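Local structure of putative glycosyltransferase (Mannosyltransferase) involved in glycosylating the PBCV-1 major capsid protein (2P6W) at residues I105-F110 and P163-R168. The protein probably transfers a sugar from a nucleotide donor in glycosylating the viral major capsid protein, this chain being its manganese-binding N-terminal domain. Sequence-based numbering, arbitrary orientation.
Sequences ILYHTF and PRIPGR
A type II β turn, I165 to R168, links helix 153-164 to the outermost strand 169-172 of the GT-A-like sheet, and its last residue meets the start of the neighbouring parallel strand 107-110. The R168 carbonyl oxygen takes a nearly straight bond (166°) from L106 N, 2.7 Å away, with the donor 32° out of the carbonyl plane. Y107 N adds a weak one to the same oxygen at 3.3 Å. The turn itself closes through R168 N and I165 O, 3.0 Å apart.

Beside this backbone link, the L106 side chain lies against one face of the R168 guanidinium, its CD1 3.6 Å above the plane and over the centre, while CD2 comes to 3.5 Å from NH2. The bend at chi3 (65°) turns the end of the arginine towards L106. N104 O binds NE, and a water accepts from NH2 and donates weakly to I105 O, holding the group at two points. On the helix side, I165 CD1 touches Y107 CD2 at 3.8 Å, and I134 of helix 132-140 packs on L106, Y107 and I165. The bonds to R168 O thus join the chains just ahead of the two strands, while the guanidinium covers L106 with its apolar face.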
ATOM      1  N   ILE A 105      12.054  -8.476  10.681  1.00 23.58           N
ATOM      2  CA  ILE A 105      11.631  -7.548   9.617  1.00 23.21           C
ATOM      3  C   ILE A 105      10.504  -6.607  10.070  1.00 22.94           C
ATOM      4  O   ILE A 105       9.513  -7.060  10.665  1.00 23.77           O
ATOM      5  CB  ILE A 105      11.247  -8.315   8.324  1.00 22.70           C
ATOM      6  CG1 ILE A 105      12.413  -9.201   7.865  1.00 22.14           C
ATOM      7  CG2 ILE A 105      10.847  -7.333   7.205  1.00 24.20           C
ATOM      8  CD1 ILE A 105      13.756  -8.451   7.689  1.00 21.90           C
ATOM      9  N   LEU A 106      10.692  -5.302   9.800  1.00 22.53           N
ATOM     10  CA  LEU A 106       9.704  -4.248  10.089  1.00 21.77           C
ATOM     11  C   LEU A 106       8.963  -3.780   8.835  1.00 21.65           C
ATOM     12  O   LEU A 106       7.829  -3.340   8.937  1.00 21.18           O
ATOM     13  CB  LEU A 106      10.359  -3.037  10.755  1.00 21.87           C
ATOM     14  CG  LEU A 106      10.945  -3.190  12.162  1.00 21.46           C
ATOM     15  CD1 LEU A 106      11.830  -1.992  12.460  1.00 22.32           C
ATOM     16  CD2 LEU A 106       9.887  -3.356  13.240  1.00 21.58           C
ATOM     17  N   TYR A 107       9.605  -3.865   7.667  1.00 20.84           N
ATOM     18  CA  TYR A 107       8.968  -3.444   6.411  1.00 20.99           C
ATOM     19  C   TYR A 107       9.233  -4.424   5.295  1.00 20.54           C
ATOM     20  O   TYR A 107      10.367  -4.834   5.111  1.00 20.57           O
ATOM     21  CB  TYR A 107       9.568  -2.107   5.956  1.00 21.17           C
ATOM     22  CG  TYR A 107       9.049  -0.886   6.680  1.00 21.75           C
ATOM     23  CD1 TYR A 107       7.951  -0.171   6.188  1.00 21.24           C
ATOM     24  CD2 TYR A 107       9.659  -0.435   7.845  1.00 21.67           C
ATOM     25  CE1 TYR A 107       7.458   0.949   6.859  1.00 21.02           C
ATOM     26  CE2 TYR A 107       9.185   0.672   8.512  1.00 19.84           C
ATOM     27  CZ  TYR A 107       8.078   1.354   8.021  1.00 21.34           C
ATOM     28  OH  TYR A 107       7.612   2.466   8.698  1.00 20.88           O
ATOM     29  N   HIS A 108       8.189  -4.787   4.549  1.00 20.22           N
ATOM     30  CA  HIS A 108       8.353  -5.434   3.258  1.00 20.42           C
ATOM     31  C   HIS A 108       7.903  -4.453   2.184  1.00 19.74           C
ATOM     32  O   HIS A 108       6.783  -3.926   2.254  1.00 19.85           O
ATOM     33  CB  HIS A 108       7.507  -6.706   3.181  1.00 20.53           C
ATOM     34  CG  HIS A 108       8.042  -7.816   4.019  1.00 20.45           C
ATOM     35  ND1 HIS A 108       7.626  -8.043   5.310  1.00 23.67           N
ATOM     36  CD2 HIS A 108       9.003  -8.729   3.765  1.00 17.61           C
ATOM     37  CE1 HIS A 108       8.306  -9.055   5.818  1.00 19.74           C
ATOM     38  NE2 HIS A 108       9.133  -9.501   4.892  1.00 21.84           N
ATOM     39  N   THR A 109       8.799  -4.163   1.235  1.00 19.96           N
ATOM     40  CA  THR A 109       8.531  -3.221   0.155  1.00 19.66           C
ATOM     41  C   THR A 109       8.881  -3.859  -1.184  1.00 19.87           C
ATOM     42  O   THR A 109       9.375  -4.998  -1.231  1.00 20.23           O
ATOM     43  CB  THR A 109       9.337  -1.898   0.358  1.00 19.61           C
ATOM     44  OG1 THR A 109      10.739  -2.218   0.425  1.00 21.60           O
ATOM     45  CG2 THR A 109       8.888  -1.217   1.643  1.00 20.94           C
ATOM     46  N   PHE A 110       8.614  -3.140  -2.266  1.00 19.55           N
ATOM     47  CA  PHE A 110       8.724  -3.684  -3.629  1.00 19.67           C
ATOM     48  C   PHE A 110       9.391  -2.703  -4.556  1.00 19.74           C
ATOM     49  O   PHE A 110       9.107  -1.508  -4.504  1.00 20.91           O
ATOM     50  CB  PHE A 110       7.331  -4.091  -4.153  1.00 19.89           C
ATOM     51  CG  PHE A 110       6.629  -4.973  -3.198  1.00 20.70           C
ATOM     52  CD1 PHE A 110       6.891  -6.338  -3.195  1.00 21.46           C
ATOM     53  CD2 PHE A 110       5.799  -4.437  -2.217  1.00 21.64           C
ATOM     54  CE1 PHE A 110       6.313  -7.172  -2.244  1.00 21.83           C
ATOM     55  CE2 PHE A 110       5.213  -5.247  -1.271  1.00 22.82           C
ATOM     56  CZ  PHE A 110       5.471  -6.628  -1.271  1.00 21.96           C
ATOM     57  N   PRO A 163      17.801   3.681   6.229  1.00 21.78           N
ATOM     58  CA  PRO A 163      19.150   3.804   6.811  1.00 21.81           C
ATOM     59  C   PRO A 163      19.208   3.625   8.313  1.00 21.39           C
ATOM     60  O   PRO A 163      20.256   3.232   8.840  1.00 22.27           O
ATOM     61  CB  PRO A 163      19.566   5.223   6.433  1.00 21.21           C
ATOM     62  CG  PRO A 163      18.822   5.504   5.187  1.00 22.53           C
ATOM     63  CD  PRO A 163      17.469   4.865   5.416  1.00 21.87           C
ATOM     64  N   ARG A 164      18.092   3.881   8.991  1.00 20.67           N
ATOM     65  CA  ARG A 164      18.066   3.848  10.446  1.00 20.86           C
ATOM     66  C   ARG A 164      17.682   2.487  11.020  1.00 21.05           C
ATOM     67  O   ARG A 164      17.770   2.293  12.242  1.00 20.97           O
ATOM     68  CB  ARG A 164      17.112   4.933  10.958  1.00 20.12           C
ATOM     69  CG  ARG A 164      17.635   6.380  10.812  1.00 20.15           C
ATOM     70  CD  ARG A 164      16.527   7.398  11.083  1.00 21.07           C
ATOM     71  NE  ARG A 164      17.069   8.755  11.182  1.00 23.04           N
ATOM     72  CZ  ARG A 164      17.513   9.466  10.150  1.00 25.10           C
ATOM     73  NH1 ARG A 164      17.463   8.970   8.918  1.00 23.49           N
ATOM     74  NH2 ARG A 164      18.020  10.684  10.346  1.00 24.29           N
ATOM     75  N   ILE A 165      17.252   1.564  10.150  1.00 20.86           N
ATOM     76  CA  ILE A 165      16.856   0.203  10.555  1.00 21.55           C
ATOM     77  C   ILE A 165      17.551  -0.880   9.691  1.00 22.16           C
ATOM     78  O   ILE A 165      16.896  -1.749   9.085  1.00 20.88           O
ATOM     79  CB  ILE A 165      15.304   0.033  10.595  1.00 21.40           C
ATOM     80  CG1 ILE A 165      14.677   0.390   9.238  1.00 21.97           C
ATOM     81  CG2 ILE A 165      14.681   0.929  11.691  1.00 22.15           C
ATOM     82  CD1 ILE A 165      13.270  -0.191   9.036  1.00 22.19           C
ATOM     83  N   PRO A 166      18.893  -0.855   9.660  1.00 22.59           N
ATOM     84  CA  PRO A 166      19.615  -1.788   8.809  1.00 23.35           C
ATOM     85  C   PRO A 166      19.228  -3.225   9.144  1.00 23.07           C
ATOM     86  O   PRO A 166      19.139  -3.594  10.327  1.00 23.58           O
ATOM     87  CB  PRO A 166      21.085  -1.524   9.172  1.00 23.28           C
ATOM     88  CG  PRO A 166      21.028  -0.958  10.545  1.00 22.78           C
ATOM     89  CD  PRO A 166      19.821  -0.053  10.473  1.00 23.01           C
ATOM     90  N   GLY A 167      18.967  -4.012   8.103  1.00 23.85           N
ATOM     91  CA  GLY A 167      18.637  -5.417   8.263  1.00 23.37           C
ATOM     92  C   GLY A 167      17.191  -5.712   8.618  1.00 23.80           C
ATOM     93  O   GLY A 167      16.805  -6.879   8.756  1.00 24.25           O
ATOM     94  N   ARG A 168      16.375  -4.669   8.771  1.00 22.22           N
ATOM     95  CA  ARG A 168      15.009  -4.885   9.229  1.00 21.60           C
ATOM     96  C   ARG A 168      13.987  -4.542   8.144  1.00 21.96           C
ATOM     97  O   ARG A 168      12.829  -4.252   8.428  1.00 21.67           O
ATOM     98  CB  ARG A 168      14.741  -4.127  10.542  1.00 21.90           C
ATOM     99  CG  ARG A 168      15.743  -4.462  11.638  1.00 22.09           C
ATOM    100  CD  ARG A 168      15.222  -4.036  13.011  1.00 22.62           C
ATOM    101  NE  ARG A 168      14.029  -4.780  13.422  1.00 22.47           N
ATOM    102  CZ  ARG A 168      13.387  -4.562  14.565  1.00 22.36           C
ATOM    103  NH1 ARG A 168      13.815  -3.610  15.376  1.00 22.57           N
ATOM    104  NH2 ARG A 168      12.318  -5.274  14.894  1.00 21.28           N
TER
HETATM  105  O   HOH W   1      10.275  -6.890  13.433  1.00 26.26           O